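Alginate lyase, family PL7 (Zobellia galactanivorans, PDB 4BE3) is an exolytic alginate lyase of polysaccharide lyase family 7, which probably cleaves the brown-algal polysaccharide alginate by elimination, acting from the chain end. Local coordinates at residues 156-164 / 174-182. Residues are numbered along the deposited sequence; the frame is centred on the assembly and turned at random.
Sequences TAVWGYDMS and PEEPEDGIA
Y161 lays one ring face against P177, whose CB stands 4.1 Å from the ring centroid and 10° off its normal, a CH-pi contact. At the ring edge, Y161 OH donates to E175 O (2.7 Å), reaching it from above the carbonyl plane; water 2 donates to the same hydroxyl and to E175 OE2. CG anti to its own carbonyl carbon (chi1 -64°) directs the Y161 ring along the 174-177 loop. A leucine here would probably leave E175 O without its hydroxyl donor and P177 without an aromatic face. Next along the chain, G160 N donates to D179 OD2 (2.9 Å), tilted out of the carboxylate plane, and water 1 links that oxygen to G160 O. P177 CB lies 3.6 Å from G160 CA, where a side chain would be tight. Deeper in, V158 CG1 sits over the centre of one W159 face and I181 CD1 toward the rim of the other, with I181 CG1 3.5 Å from W159 CE3; W159 NE1 donates a hydrogen bond to K208 O. Behind this shell, V136 meets V158 and W159 in a classic beta bulge, and G134 meets I181. Apolar packing and direct hydrogen bonds, each supplemented by a bridging water, thus join outgoing and returning ends of the loop between strands 153-157 and 181-182, both paired with strand 133-141 of the jelly-roll lyase fold.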
loop_
_atom_site.group_PDB
_atom_site.type_symbol
_atom_site.label_atom_id
_atom_site.label_comp_id
_atom_site.label_asym_id
_atom_site.label_seq_id
_atom_site.Cartn_x
_atom_site.Cartn_y
_atom_site.Cartn_z
ATOM N N THR A 156 27.138 0.469 4.182
ATOM C CA THR A 156 27.432 1.902 4.268
ATOM C C THR A 156 27.382 2.327 5.705
ATOM O O THR A 156 26.320 2.127 6.408
ATOM C CB THR A 156 26.359 2.695 3.499
ATOM O OG1 THR A 156 26.516 2.419 2.097
ATOM C CG2 THR A 156 26.564 4.230 3.652
ATOM N N ALA A 157 28.446 2.900 6.255
ATOM C CA ALA A 157 28.446 3.313 7.632
ATOM C C ALA A 157 27.568 4.503 7.992
ATOM O O ALA A 157 27.411 5.439 7.119
ATOM C CB ALA A 157 29.878 3.685 8.031
ATOM N N VAL A 158 26.891 4.420 9.135
ATOM C CA VAL A 158 26.169 5.607 9.627
ATOM C C VAL A 158 27.025 6.276 10.712
ATOM O O VAL A 158 27.526 7.467 10.512
ATOM C CB VAL A 158 24.751 5.187 10.257
ATOM C CG1 VAL A 158 24.061 6.471 10.730
ATOM C CG2 VAL A 158 24.005 4.535 9.065
ATOM N N TRP A 159 27.198 5.621 11.852
ATOM C CA TRP A 159 28.120 6.142 12.950
ATOM C C TRP A 159 29.032 4.952 13.180
ATOM O O TRP A 159 28.587 3.808 13.404
ATOM C CB TRP A 159 27.357 6.340 14.233
ATOM C CG TRP A 159 26.301 7.439 14.012
ATOM C CD1 TRP A 159 26.509 8.777 13.708
ATOM C CD2 TRP A 159 24.904 7.262 14.195
ATOM N NE1 TRP A 159 25.267 9.466 13.652
ATOM C CE2 TRP A 159 24.262 8.568 13.964
ATOM C CE3 TRP A 159 24.110 6.114 14.514
ATOM C CZ2 TRP A 159 22.883 8.734 13.992
ATOM C CZ3 TRP A 159 22.673 6.315 14.590
ATOM C CH2 TRP A 159 22.085 7.616 14.320
ATOM N N GLY A 160 30.357 5.166 13.009
ATOM C CA GLY A 160 31.225 4.029 13.290
ATOM C C GLY A 160 31.678 3.382 11.988
ATOM O O GLY A 160 31.804 4.068 10.935
ATOM N N TYR A 161 31.778 2.070 12.041
ATOM C CA TYR A 161 32.290 1.335 10.902
ATOM C C TYR A 161 31.134 0.755 10.045
ATOM O O TYR A 161 29.973 0.720 10.471
ATOM C CB TYR A 161 32.974 0.083 11.396
ATOM C CG TYR A 161 34.220 0.428 12.262
ATOM C CD1 TYR A 161 35.079 1.482 11.887
ATOM C CD2 TYR A 161 34.446 -0.311 13.410
ATOM C CE1 TYR A 161 36.248 1.811 12.715
ATOM C CE2 TYR A 161 35.638 -0.056 14.180
ATOM C CZ TYR A 161 36.483 0.983 13.744
ATOM O OH TYR A 161 37.653 1.274 14.519
ATOM N N ASP A 162 31.436 0.371 8.844
ATOM C CA ASP A 162 30.450 -0.484 8.087
ATOM C C ASP A 162 30.798 -2.005 8.343
ATOM O O ASP A 162 31.686 -2.301 9.166
ATOM C CB ASP A 162 30.411 -0.141 6.580
ATOM C CG ASP A 162 31.713 -0.398 5.898
ATOM O OD1 ASP A 162 32.388 -1.442 6.120
ATOM O OD2 ASP A 162 32.088 0.494 5.113
ATOM N N MET A 163 30.108 -2.942 7.688
ATOM C CA MET A 163 30.236 -4.290 8.132
ATOM C C MET A 163 31.636 -4.823 7.772
ATOM O O MET A 163 32.010 -5.900 8.315
ATOM C CB MET A 163 29.255 -5.120 7.175
ATOM C CG MET A 163 28.887 -6.407 7.767
ATOM S SD MET A 163 27.992 -7.303 6.402
ATOM C CE MET A 163 27.450 -8.672 7.437
ATOM N N SER A 164 32.343 -4.119 6.889
ATOM C CA SER A 164 33.601 -4.699 6.324
ATOM C C SER A 164 34.776 -4.592 7.321
ATOM O O SER A 164 35.844 -5.157 7.088
ATOM C CB SER A 164 34.044 -4.005 4.980
ATOM O OG SER A 164 34.421 -2.656 5.230
ATOM N N PRO A 174 39.233 -4.834 15.886
ATOM C CA PRO A 174 39.728 -3.485 15.532
ATOM C C PRO A 174 39.472 -2.581 16.760
ATOM O O PRO A 174 38.736 -3.001 17.734
ATOM C CB PRO A 174 38.777 -2.979 14.462
ATOM C CG PRO A 174 37.737 -4.012 14.248
ATOM C CD PRO A 174 37.956 -5.228 15.171
ATOM N N GLU A 175 40.018 -1.403 16.733
ATOM C CA GLU A 175 39.751 -0.548 17.905
ATOM C C GLU A 175 38.274 -0.040 17.839
ATOM O O GLU A 175 37.610 -0.100 16.788
ATOM C CB GLU A 175 40.652 0.616 17.935
ATOM C CG GLU A 175 40.318 1.578 16.898
ATOM C CD GLU A 175 41.296 2.813 16.925
ATOM O OE1 GLU A 175 42.448 2.704 17.392
ATOM O OE2 GLU A 175 40.925 3.899 16.426
ATOM N N GLU A 176 37.769 0.363 18.949
ATOM C CA GLU A 176 36.323 0.789 18.968
ATOM C C GLU A 176 36.194 2.042 18.128
ATOM O O GLU A 176 37.131 2.906 18.091
ATOM C CB GLU A 176 35.724 0.903 20.383
ATOM C CG GLU A 176 36.062 2.189 20.940
ATOM C CD GLU A 176 35.461 2.436 22.303
ATOM O OE1 GLU A 176 34.613 1.735 22.749
ATOM O OE2 GLU A 176 35.886 3.432 22.939
ATOM N N PRO A 177 35.029 2.201 17.453
ATOM C CA PRO A 177 34.862 3.372 16.640
ATOM C C PRO A 177 34.672 4.566 17.573
ATOM O O PRO A 177 33.723 4.576 18.401
ATOM C CB PRO A 177 33.561 3.047 15.872
ATOM C CG PRO A 177 32.781 2.049 16.698
ATOM C CD PRO A 177 33.951 1.190 17.261
ATOM N N GLU A 178 35.421 5.599 17.342
ATOM C CA GLU A 178 35.301 6.805 18.190
ATOM C C GLU A 178 33.981 7.519 18.024
ATOM O O GLU A 178 33.412 8.014 19.017
ATOM C CB GLU A 178 36.463 7.785 17.846
ATOM C CG GLU A 178 36.144 9.265 18.108
ATOM C CD GLU A 178 36.099 9.608 19.596
ATOM O OE1 GLU A 178 36.877 8.995 20.349
ATOM O OE2 GLU A 178 35.283 10.495 19.986
ATOM N N ASP A 179 33.408 7.445 16.834
ATOM C CA ASP A 179 32.144 8.142 16.671
ATOM C C ASP A 179 30.936 7.138 16.858
ATOM O O ASP A 179 29.838 7.443 16.430
ATOM C CB ASP A 179 32.064 8.752 15.258
ATOM C CG ASP A 179 32.220 7.711 14.151
ATOM O OD1 ASP A 179 32.993 6.682 14.365
ATOM O OD2 ASP A 179 31.522 7.825 13.055
ATOM N N GLY A 180 31.116 5.997 17.489
ATOM C CA GLY A 180 29.960 5.033 17.551
ATOM C C GLY A 180 28.920 5.246 18.646
ATOM O O GLY A 180 28.880 6.274 19.353
ATOM N N ILE A 181 28.118 4.199 18.826
ATOM C CA ILE A 181 26.860 4.272 19.640
ATOM C C ILE A 181 27.005 3.170 20.664
ATOM O O ILE A 181 27.254 2.040 20.307
ATOM C CB ILE A 181 25.605 4.031 18.713
ATOM C CG1 ILE A 181 25.563 5.104 17.584
ATOM C CG2 ILE A 181 24.360 3.982 19.658
ATOM C CD1 ILE A 181 25.413 6.578 18.034
ATOM N N ALA A 182 26.840 3.516 21.954
ATOM C CA ALA A 182 26.947 2.543 23.077
ATOM C C ALA A 182 25.698 1.619 23.176
ATOM O O ALA A 182 24.599 1.991 22.734
ATOM C CB ALA A 182 27.139 3.372 24.423
HETATM O O HOH W 1 32.201 6.721 10.562
HETATM O O HOH W 2 38.452 3.670 14.942
#